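PDB 2Q0V: ubiquitin-conjugating enzyme E2, putative from Plasmodium falciparum, which probably takes part in ubiquitin transfer, as an E2-fold protein related to the UBE2V-type variants that work beside an active conjugating enzyme. Local coordinates for residues A[114-119]-A[126-131]; A[59-64]-A[130-135]; A[76-81]-A[89-94]. All blocks are in the same frame, centred on the assembly; numbering follows the deposited sequence.

Interaction 1: residues A[114-119]-A[126-131]; sequences HILKNW and ETILIS. With PO4 (phosphate ion), chain B.
I115 and I128 meet at the heart of a helix-on-helix contact of the E2 (UBC) fold, where the short helix 114-117 rests on helix 125-135, itself packed against the sheet. Their side chains meet nearly perpendicular, with I115 CD1 3.5 Å from I128 CG1. CG1 of I115 takes the crowded position between its backbone N and carbonyl carbon (chi1 58°). From there I115 CG1 leans on S131 OG at 3.5 Å, while the CG2 branch turns to the methyl of T127. Farther along, I128 CD1 lies 3.9 Å from W119 CZ3, approaching the indole obliquely. L116 CD2 lies 4.2 Å from I128 CD1, and W119 NE1 is hydrogen-bonded to P85 O.

The outer side of the short helix is looser and faces solvent. There the extended chain of K117 carries NZ to a phosphate, donating to its O3 at 2.7 Å; the ion probably comes from the crystallisation liquor. H114 presents its ring edge to phosphate O2, and N118 CB lies above one imidazole face, toward its rim. Back on the packed side, S131 OG donates to T127 O at 2.9 Å, and S131 N reaches the same oxygen from the opposite face of the carbonyl plane.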
loop_
_atom_site.group_PDB
_atom_site.type_symbol
_atom_site.label_atom_id
_atom_site.label_comp_id
_atom_site.label_asym_id
_atom_site.label_seq_id
_atom_site.Cartn_x
_atom_site.Cartn_y
_atom_site.Cartn_z
ATOM N N HIS A 114 0.013 -6.000 -11.026
ATOM C CA HIS A 114 1.012 -5.536 -12.005
ATOM C C HIS A 114 2.170 -4.829 -11.367
ATOM O O HIS A 114 3.301 -5.212 -11.580
ATOM C CB HIS A 114 0.432 -4.609 -13.097
ATOM C CG HIS A 114 1.502 -3.945 -13.946
ATOM N ND1 HIS A 114 1.974 -4.494 -15.126
ATOM C CD2 HIS A 114 2.232 -2.816 -13.745
ATOM C CE1 HIS A 114 2.923 -3.717 -15.624
ATOM N NE2 HIS A 114 3.102 -2.694 -14.805
ATOM N N ILE A 115 1.905 -3.789 -10.584
ATOM C CA ILE A 115 3.002 -2.967 -10.096
ATOM C C ILE A 115 3.958 -3.720 -9.185
ATOM O O ILE A 115 5.094 -3.298 -9.047
ATOM C CB ILE A 115 2.555 -1.607 -9.455
ATOM C CG1 ILE A 115 1.598 -1.825 -8.290
ATOM C CG2 ILE A 115 1.975 -0.632 -10.492
ATOM C CD1 ILE A 115 2.281 -1.558 -7.005
ATOM N N LEU A 116 3.510 -4.807 -8.549
ATOM C CA LEU A 116 4.409 -5.599 -7.681
ATOM C C LEU A 116 5.147 -6.630 -8.492
ATOM O O LEU A 116 6.349 -6.797 -8.318
ATOM C CB LEU A 116 3.674 -6.273 -6.518
ATOM C CG LEU A 116 3.109 -5.358 -5.416
ATOM C CD1 LEU A 116 2.292 -6.193 -4.452
ATOM C CD2 LEU A 116 4.194 -4.557 -4.674
ATOM N N LYS A 117 4.409 -7.319 -9.363
ATOM C CA LYS A 117 4.947 -8.294 -10.300
ATOM C C LYS A 117 6.052 -7.683 -11.153
ATOM O O LYS A 117 7.193 -8.170 -11.175
ATOM C CB LYS A 117 3.835 -8.763 -11.227
ATOM C CG LYS A 117 4.182 -9.993 -12.004
ATOM C CD LYS A 117 3.211 -10.213 -13.122
ATOM C CE LYS A 117 3.888 -11.138 -14.136
ATOM N NZ LYS A 117 3.066 -11.559 -15.331
ATOM N N ASN A 118 5.708 -6.607 -11.854
ATOM C CA ASN A 118 6.658 -5.906 -12.699
ATOM C C ASN A 118 7.072 -4.651 -12.010
ATOM O O ASN A 118 6.923 -3.584 -12.581
ATOM C CB ASN A 118 6.020 -5.530 -14.025
ATOM C CG ASN A 118 5.327 -6.675 -14.664
ATOM O OD1 ASN A 118 4.105 -6.659 -14.834
ATOM N ND2 ASN A 118 6.094 -7.717 -14.999
ATOM N N TRP A 119 7.573 -4.774 -10.785
ATOM C CA TRP A 119 7.943 -3.601 -10.006
ATOM C C TRP A 119 8.948 -2.789 -10.792
ATOM O O TRP A 119 9.628 -3.339 -11.674
ATOM C CB TRP A 119 8.449 -3.984 -8.603
ATOM C CG TRP A 119 8.914 -2.860 -7.716
ATOM C CD1 TRP A 119 10.208 -2.466 -7.511
ATOM C CD2 TRP A 119 8.106 -2.009 -6.873
ATOM N NE1 TRP A 119 10.259 -1.419 -6.606
ATOM C CE2 TRP A 119 8.988 -1.119 -6.205
ATOM C CE3 TRP A 119 6.728 -1.902 -6.628
ATOM C CZ2 TRP A 119 8.536 -0.137 -5.322
ATOM C CZ3 TRP A 119 6.289 -0.937 -5.734
ATOM C CH2 TRP A 119 7.184 -0.062 -5.102
ATOM N N GLU A 126 2.511 4.938 -2.220
ATOM C CA GLU A 126 1.284 5.486 -2.774
ATOM C C GLU A 126 0.776 4.733 -4.021
ATOM O O GLU A 126 -0.406 4.368 -4.070
ATOM C CB GLU A 126 1.434 6.982 -3.010
ATOM C CG GLU A 126 0.295 7.659 -3.739
ATOM C CD GLU A 126 0.478 9.193 -3.837
ATOM O OE1 GLU A 126 1.454 9.745 -3.233
ATOM O OE2 GLU A 126 -0.361 9.845 -4.523
ATOM N N THR A 127 1.662 4.457 -4.978
ATOM C CA THR A 127 1.308 3.626 -6.162
ATOM C C THR A 127 0.616 2.313 -5.792
ATOM O O THR A 127 -0.318 1.876 -6.476
ATOM C CB THR A 127 2.552 3.260 -7.041
ATOM O OG1 THR A 127 3.393 4.404 -7.181
ATOM C CG2 THR A 127 2.136 2.832 -8.417
ATOM N N ILE A 128 1.117 1.677 -4.737
ATOM C CA ILE A 128 0.584 0.404 -4.270
ATOM C C ILE A 128 -0.834 0.624 -3.726
ATOM O O ILE A 128 -1.762 -0.043 -4.120
ATOM C CB ILE A 128 1.494 -0.207 -3.176
ATOM C CG1 ILE A 128 2.898 -0.535 -3.742
ATOM C CG2 ILE A 128 0.781 -1.415 -2.492
ATOM C CD1 ILE A 128 3.956 -0.862 -2.636
ATOM N N LEU A 129 -0.983 1.615 -2.865
ATOM C CA LEU A 129 -2.270 1.943 -2.277
ATOM C C LEU A 129 -3.296 2.270 -3.347
ATOM O O LEU A 129 -4.339 1.641 -3.373
ATOM C CB LEU A 129 -2.117 3.028 -1.203
ATOM C CG LEU A 129 -1.207 2.558 -0.053
ATOM C CD1 LEU A 129 -0.931 3.646 0.980
ATOM C CD2 LEU A 129 -1.657 1.200 0.595
ATOM N N ILE A 130 -2.959 3.182 -4.264
ATOM C CA ILE A 130 -3.730 3.459 -5.481
ATOM C C ILE A 130 -4.078 2.238 -6.319
ATOM O O ILE A 130 -5.206 2.049 -6.732
ATOM C CB ILE A 130 -2.991 4.463 -6.376
ATOM C CG1 ILE A 130 -2.876 5.807 -5.672
ATOM C CG2 ILE A 130 -3.724 4.643 -7.761
ATOM C CD1 ILE A 130 -2.037 6.873 -6.536
ATOM N N SER A 131 -3.099 1.389 -6.556
ATOM C CA SER A 131 -3.326 0.139 -7.288
ATOM C C SER A 131 -4.302 -0.799 -6.638
ATOM O O SER A 131 -5.059 -1.468 -7.334
ATOM C CB SER A 131 -2.010 -0.582 -7.518
ATOM O OG SER A 131 -1.352 0.076 -8.561
HETATM P P PO4 B . 2.486 -9.062 -17.527
HETATM O O1 PO4 B . 1.401 -10.091 -17.757
HETATM O O2 PO4 B . 2.062 -8.126 -16.412
HETATM O O3 PO4 B . 3.786 -9.735 -17.150
HETATM O O4 PO4 B . 2.708 -8.303 -18.813
#

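Interaction 2: residues A[59-64]-A[130-135]; sequences CTIFGQ and ISLRQE
R133 NH2 donates to F62 O at 2.9 Å, tying helix 125-135 to the end of strand 56-62. The bond is moderately bent (148° at the hydrogen), and the nitrogen stands above the carbonyl plane of F62 instead of on a lone pair. G63 O also lies at the guanidinium edge, 3.3 Å from R133 NH2, but at an angle too poor for a hydrogen bond. The Q64 amide lies over one face of the same guanidinium, toward its rim, with Q64 CD 3.7 Å from R133 NH2. The F62 ring comes close obliquely, F62 CD1 lying 4.0 Å from R133 NH2.

Below the charged end the contact turns apolar. R133 and I61 run antiparallel alongside each other, with I61 CG2 3.7 Å from R133 CD, while the other branch of I61 puts CD1 3.5 Å from L132 CB. The arginine chain bends at its third torsion (chi3 95°), which turns the guanidinium toward the strand end, and a weak hydrogen bond from NE to E40 O gives it a second hold.

In the E2 fold this is helix-on-sheet packing: the local axes pass 8.9 Å apart at 29°. Strand 56-62 runs between strands 42-46 and 73-79, its backbone bonded to S43 on one side and Y74 on the other, and L132 and I61 both touch L76 on strand 73-79.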
loop_
_atom_site.group_PDB
_atom_site.type_symbol
_atom_site.label_atom_id
_atom_site.label_comp_id
_atom_site.label_asym_id
_atom_site.label_seq_id
_atom_site.Cartn_x
_atom_site.Cartn_y
_atom_site.Cartn_z
ATOM N N CYS A 59 -0.918 2.012 6.827
ATOM C CA CYS A 59 -1.659 2.529 5.677
ATOM C C CYS A 59 -3.168 2.309 5.781
ATOM O O CYS A 59 -3.631 1.363 6.417
ATOM C CB CYS A 59 -1.133 1.886 4.400
ATOM S SG CYS A 59 0.661 2.024 4.201
ATOM N N THR A 60 -3.924 3.190 5.142
ATOM C CA THR A 60 -5.374 3.079 5.052
ATOM C C THR A 60 -5.839 3.228 3.596
ATOM O O THR A 60 -5.378 4.134 2.870
ATOM C CB THR A 60 -6.061 4.147 5.918
ATOM O OG1 THR A 60 -5.642 4.003 7.280
ATOM C CG2 THR A 60 -7.548 3.996 5.880
ATOM N N ILE A 61 -6.746 2.332 3.199
ATOM C CA ILE A 61 -7.474 2.393 1.941
ATOM C C ILE A 61 -8.992 2.543 2.234
ATOM O O ILE A 61 -9.598 1.693 2.908
ATOM C CB ILE A 61 -7.257 1.095 1.106
ATOM C CG1 ILE A 61 -5.855 1.045 0.508
ATOM C CG2 ILE A 61 -8.249 0.986 -0.038
ATOM C CD1 ILE A 61 -5.554 -0.325 -0.130
ATOM N N PHE A 62 -9.593 3.612 1.718
ATOM C CA PHE A 62 -11.050 3.686 1.594
ATOM C C PHE A 62 -11.578 2.786 0.465
ATOM O O PHE A 62 -11.063 2.797 -0.659
ATOM C CB PHE A 62 -11.477 5.126 1.384
ATOM C CG PHE A 62 -12.968 5.325 1.281
ATOM C CD1 PHE A 62 -13.511 6.067 0.229
ATOM C CD2 PHE A 62 -13.841 4.793 2.243
ATOM C CE1 PHE A 62 -14.926 6.269 0.126
ATOM C CE2 PHE A 62 -15.227 4.988 2.152
ATOM C CZ PHE A 62 -15.773 5.729 1.090
ATOM N N GLY A 63 -12.584 1.980 0.785
ATOM C CA GLY A 63 -13.278 1.163 -0.203
ATOM C C GLY A 63 -13.828 1.965 -1.362
ATOM O O GLY A 63 -14.112 3.152 -1.259
ATOM N N GLN A 64 -13.976 1.307 -2.491
ATOM C CA GLN A 64 -14.367 1.984 -3.713
ATOM C C GLN A 64 -15.928 2.142 -3.792
ATOM O O GLN A 64 -16.670 1.151 -3.644
ATOM C CB GLN A 64 -13.743 1.185 -4.880
ATOM C CG GLN A 64 -13.492 1.888 -6.190
ATOM C CD GLN A 64 -12.655 3.149 -6.162
ATOM O OE1 GLN A 64 -11.427 3.109 -6.282
ATOM N NE2 GLN A 64 -13.324 4.283 -6.150
ATOM N N ILE A 130 -2.959 3.182 -4.264
ATOM C CA ILE A 130 -3.730 3.459 -5.481
ATOM C C ILE A 130 -4.078 2.238 -6.319
ATOM O O ILE A 130 -5.206 2.049 -6.732
ATOM C CB ILE A 130 -2.991 4.463 -6.376
ATOM C CG1 ILE A 130 -2.876 5.807 -5.672
ATOM C CG2 ILE A 130 -3.724 4.643 -7.761
ATOM C CD1 ILE A 130 -2.037 6.873 -6.536
ATOM N N SER A 131 -3.099 1.389 -6.556
ATOM C CA SER A 131 -3.326 0.139 -7.288
ATOM C C SER A 131 -4.302 -0.799 -6.638
ATOM O O SER A 131 -5.059 -1.468 -7.334
ATOM C CB SER A 131 -2.010 -0.582 -7.518
ATOM O OG SER A 131 -1.352 0.076 -8.561
ATOM N N LEU A 132 -4.249 -0.875 -5.312
ATOM C CA LEU A 132 -5.171 -1.702 -4.544
ATOM C C LEU A 132 -6.594 -1.152 -4.575
ATOM O O LEU A 132 -7.551 -1.910 -4.729
ATOM C CB LEU A 132 -4.660 -1.891 -3.111
ATOM C CG LEU A 132 -3.433 -2.827 -2.979
ATOM C CD1 LEU A 132 -2.869 -2.771 -1.528
ATOM C CD2 LEU A 132 -3.782 -4.243 -3.380
ATOM N N ARG A 133 -6.732 0.168 -4.505
ATOM C CA ARG A 133 -8.047 0.743 -4.628
ATOM C C ARG A 133 -8.639 0.551 -6.034
ATOM O O ARG A 133 -9.839 0.423 -6.171
ATOM C CB ARG A 133 -8.025 2.213 -4.253
ATOM C CG ARG A 133 -9.169 2.574 -3.410
ATOM C CD ARG A 133 -8.867 3.742 -2.490
ATOM N NE ARG A 133 -9.315 4.951 -3.142
ATOM C CZ ARG A 133 -10.582 5.295 -3.355
ATOM N NH1 ARG A 133 -10.828 6.417 -3.997
ATOM N NH2 ARG A 133 -11.585 4.558 -2.928
ATOM N N GLN A 134 -7.796 0.501 -7.065
ATOM C CA GLN A 134 -8.276 0.282 -8.432
ATOM C C GLN A 134 -8.667 -1.145 -8.703
ATOM O O GLN A 134 -9.614 -1.400 -9.434
ATOM C CB GLN A 134 -7.258 0.782 -9.445
ATOM C CG GLN A 134 -7.193 2.331 -9.402
ATOM C CD GLN A 134 -8.245 2.990 -10.292
ATOM O OE1 GLN A 134 -8.619 2.457 -11.349
ATOM N NE2 GLN A 134 -8.697 4.145 -9.892
ATOM N N GLU A 135 -7.944 -2.072 -8.086
ATOM C CA GLU A 135 -8.300 -3.474 -8.116
ATOM C C GLU A 135 -9.709 -3.769 -7.612
ATOM O O GLU A 135 -10.287 -4.768 -8.017
ATOM C CB GLU A 135 -7.312 -4.289 -7.282
ATOM C CG GLU A 135 -6.024 -4.576 -8.010
ATOM C CD GLU A 135 -6.231 -5.239 -9.350
ATOM O OE1 GLU A 135 -6.635 -6.436 -9.373
ATOM O OE2 GLU A 135 -5.977 -4.562 -10.383
#

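Interaction 3: residues A[76-81]-A[89-94]; sequences LTIFCD and PTVKFD
L76 CD1 sits over the centre of one face of the F93 ring, 3.7 Å from its centroid and 9° off the normal, a clear CH-pi contact. The two side chains extend alongside each other in the same direction, and L76 CD1 also touches V91 CG1. T90 OG1 lies off the edge of the F79 ring, near its plane, and approaches F79 CB to 3.4 Å. The carboxylate of D94 takes the hydroxyl of T77 on the syn lone pair of OD2, at 2.8 Å from T77 OG1.

These groups decorate a beta hairpin of the E2 sheet, strands 73-79 and 90-93 running antiparallel at 168°. T77 with K92 and F79 with T90 are its hydrogen-bonded pairs, T77 N reaching K92 O at 2.9 Å and F79 N reaching T90 O at 2.9 Å. In the non-hydrogen-bonded pair of I78 with V91, I78 CA makes a CA-H...O contact with T90 O at 3.4 Å. L76, I78, V91 and F93 share the face toward helix 125-135, where I78 CG2 packs at 3.5 Å on P89 CB. On the face of T77, F79, T90 and K92, a water joins T90 OG1 to T77 O.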
loop_
_atom_site.group_PDB
_atom_site.type_symbol
_atom_site.label_atom_id
_atom_site.label_comp_id
_atom_site.label_asym_id
_atom_site.label_seq_id
_atom_site.Cartn_x
_atom_site.Cartn_y
_atom_site.Cartn_z
ATOM N N LEU A 76 -3.707 -1.575 6.523
ATOM C CA LEU A 76 -2.673 -2.410 6.015
ATOM C C LEU A 76 -1.285 -1.966 6.411
ATOM O O LEU A 76 -1.108 -0.891 6.957
ATOM C CB LEU A 76 -2.829 -2.680 4.513
ATOM C CG LEU A 76 -3.100 -1.749 3.345
ATOM C CD1 LEU A 76 -3.134 -2.651 2.133
ATOM C CD2 LEU A 76 -4.396 -0.940 3.443
ATOM N N THR A 77 -0.325 -2.861 6.210
ATOM C CA THR A 77 1.036 -2.676 6.662
ATOM C C THR A 77 1.937 -2.889 5.456
ATOM O O THR A 77 1.832 -3.898 4.777
ATOM C CB THR A 77 1.363 -3.676 7.836
ATOM O OG1 THR A 77 0.523 -3.368 8.952
ATOM C CG2 THR A 77 2.801 -3.583 8.289
ATOM N N ILE A 78 2.785 -1.909 5.172
ATOM C CA ILE A 78 3.780 -2.021 4.088
ATOM C C ILE A 78 5.193 -2.069 4.696
ATOM O O ILE A 78 5.553 -1.264 5.528
ATOM C CB ILE A 78 3.590 -0.894 3.003
ATOM C CG1 ILE A 78 2.246 -1.112 2.299
ATOM C CG2 ILE A 78 4.714 -0.905 1.984
ATOM C CD1 ILE A 78 1.953 -0.206 1.103
ATOM N N PHE A 79 5.982 -3.048 4.310
ATOM C CA PHE A 79 7.310 -3.144 4.856
ATOM C C PHE A 79 8.331 -2.970 3.767
ATOM O O PHE A 79 8.380 -3.789 2.854
ATOM C CB PHE A 79 7.539 -4.506 5.531
ATOM C CG PHE A 79 8.967 -4.701 5.989
ATOM C CD1 PHE A 79 9.407 -4.113 7.173
ATOM C CD2 PHE A 79 9.876 -5.412 5.208
ATOM C CE1 PHE A 79 10.718 -4.245 7.582
ATOM C CE2 PHE A 79 11.209 -5.550 5.614
ATOM C CZ PHE A 79 11.628 -4.966 6.801
ATOM N N CYS A 80 9.155 -1.933 3.872
ATOM C CA CYS A 80 10.226 -1.687 2.888
ATOM C C CYS A 80 11.577 -2.217 3.390
ATOM O O CYS A 80 12.167 -1.616 4.287
ATOM C CB CYS A 80 10.360 -0.182 2.600
ATOM S SG CYS A 80 8.829 0.687 2.085
ATOM N N ASP A 81 12.076 -3.314 2.819
ATOM C CA ASP A 81 13.403 -3.830 3.216
ATOM C C ASP A 81 14.571 -2.899 2.804
ATOM O O ASP A 81 14.347 -1.792 2.275
ATOM C CB ASP A 81 13.623 -5.284 2.749
ATOM C CG ASP A 81 13.838 -5.402 1.264
ATOM O OD1 ASP A 81 14.233 -4.389 0.653
ATOM O OD2 ASP A 81 13.634 -6.519 0.701
ATOM N N PRO A 89 8.082 -3.507 -1.826
ATOM C CA PRO A 89 7.838 -3.785 -0.418
ATOM C C PRO A 89 6.935 -5.008 -0.300
ATOM O O PRO A 89 6.397 -5.473 -1.315
ATOM C CB PRO A 89 7.090 -2.538 0.066
ATOM C CG PRO A 89 7.060 -1.583 -1.065
ATOM C CD PRO A 89 7.326 -2.342 -2.308
ATOM N N THR A 90 6.788 -5.540 0.913
ATOM C CA THR A 90 5.769 -6.554 1.179
ATOM C C THR A 90 4.531 -5.822 1.654
ATOM O O THR A 90 4.621 -4.830 2.406
ATOM C CB THR A 90 6.182 -7.632 2.265
ATOM O OG1 THR A 90 6.328 -7.020 3.554
ATOM C CG2 THR A 90 7.462 -8.336 1.895
ATOM N N VAL A 91 3.378 -6.318 1.211
ATOM C CA VAL A 91 2.106 -5.690 1.489
ATOM C C VAL A 91 1.186 -6.715 2.134
ATOM O O VAL A 91 1.000 -7.814 1.607
ATOM C CB VAL A 91 1.446 -5.104 0.181
ATOM C CG1 VAL A 91 0.176 -4.304 0.506
ATOM C CG2 VAL A 91 2.437 -4.262 -0.615
ATOM N N LYS A 92 0.614 -6.351 3.280
ATOM C CA LYS A 92 -0.447 -7.153 3.876
ATOM C C LYS A 92 -1.580 -6.357 4.521
ATOM O O LYS A 92 -1.379 -5.295 5.144
ATOM C CB LYS A 92 0.090 -8.242 4.826
ATOM C CG LYS A 92 0.952 -7.793 5.963
ATOM C CD LYS A 92 1.844 -8.961 6.434
ATOM C CE LYS A 92 2.971 -9.293 5.407
ATOM N NZ LYS A 92 3.910 -10.449 5.775
ATOM N N PHE A 93 -2.779 -6.883 4.326
ATOM C CA PHE A 93 -3.955 -6.343 4.947
ATOM C C PHE A 93 -4.006 -6.861 6.382
ATOM O O PHE A 93 -3.781 -8.054 6.647
ATOM C CB PHE A 93 -5.204 -6.791 4.194
ATOM C CG PHE A 93 -5.526 -5.966 2.994
ATOM C CD1 PHE A 93 -4.946 -6.247 1.771
ATOM C CD2 PHE A 93 -6.425 -4.895 3.090
ATOM C CE1 PHE A 93 -5.244 -5.486 0.661
ATOM C CE2 PHE A 93 -6.738 -4.126 1.977
ATOM C CZ PHE A 93 -6.154 -4.420 0.761
ATOM N N ASP A 94 -4.271 -5.934 7.292
ATOM C CA ASP A 94 -4.630 -6.239 8.653
ATOM C C ASP A 94 -6.167 -6.439 8.687
ATOM O O ASP A 94 -6.651 -7.364 9.321
ATOM C CB ASP A 94 -4.170 -5.099 9.575
ATOM C CG ASP A 94 -2.651 -4.806 9.455
ATOM O OD1 ASP A 94 -1.814 -5.748 9.488
ATOM O OD2 ASP A 94 -2.273 -3.615 9.338
HETATM O O HOH W 1 -1.836 -1.258 9.897
HETATM O O HOH W 2 4.203 -6.116 5.100
#

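How the interactions relate
The three contacts, with centres 11 to 14 Å apart, build one core around helix 125-135. Interactions 1 and 2 share I130 and S131 on that helix: the first loads helix 114-117 onto it, the second seats it on strand 56-62. Interaction 3 forms the hairpin of strands 73-79 and 90-93, beside strand 56-62 in the same antiparallel sheet. Along the chain it is nested inside the loop closed by interaction 2 and finishes before interaction 1 opens. Packing joins them directly: P89 touches both I128 and W119, and L76 touches I61 and L132. In this E2 fold, helix 125-135 thus lies between the sheet and helix 114-117, with W119 also reaching the hairpin directly.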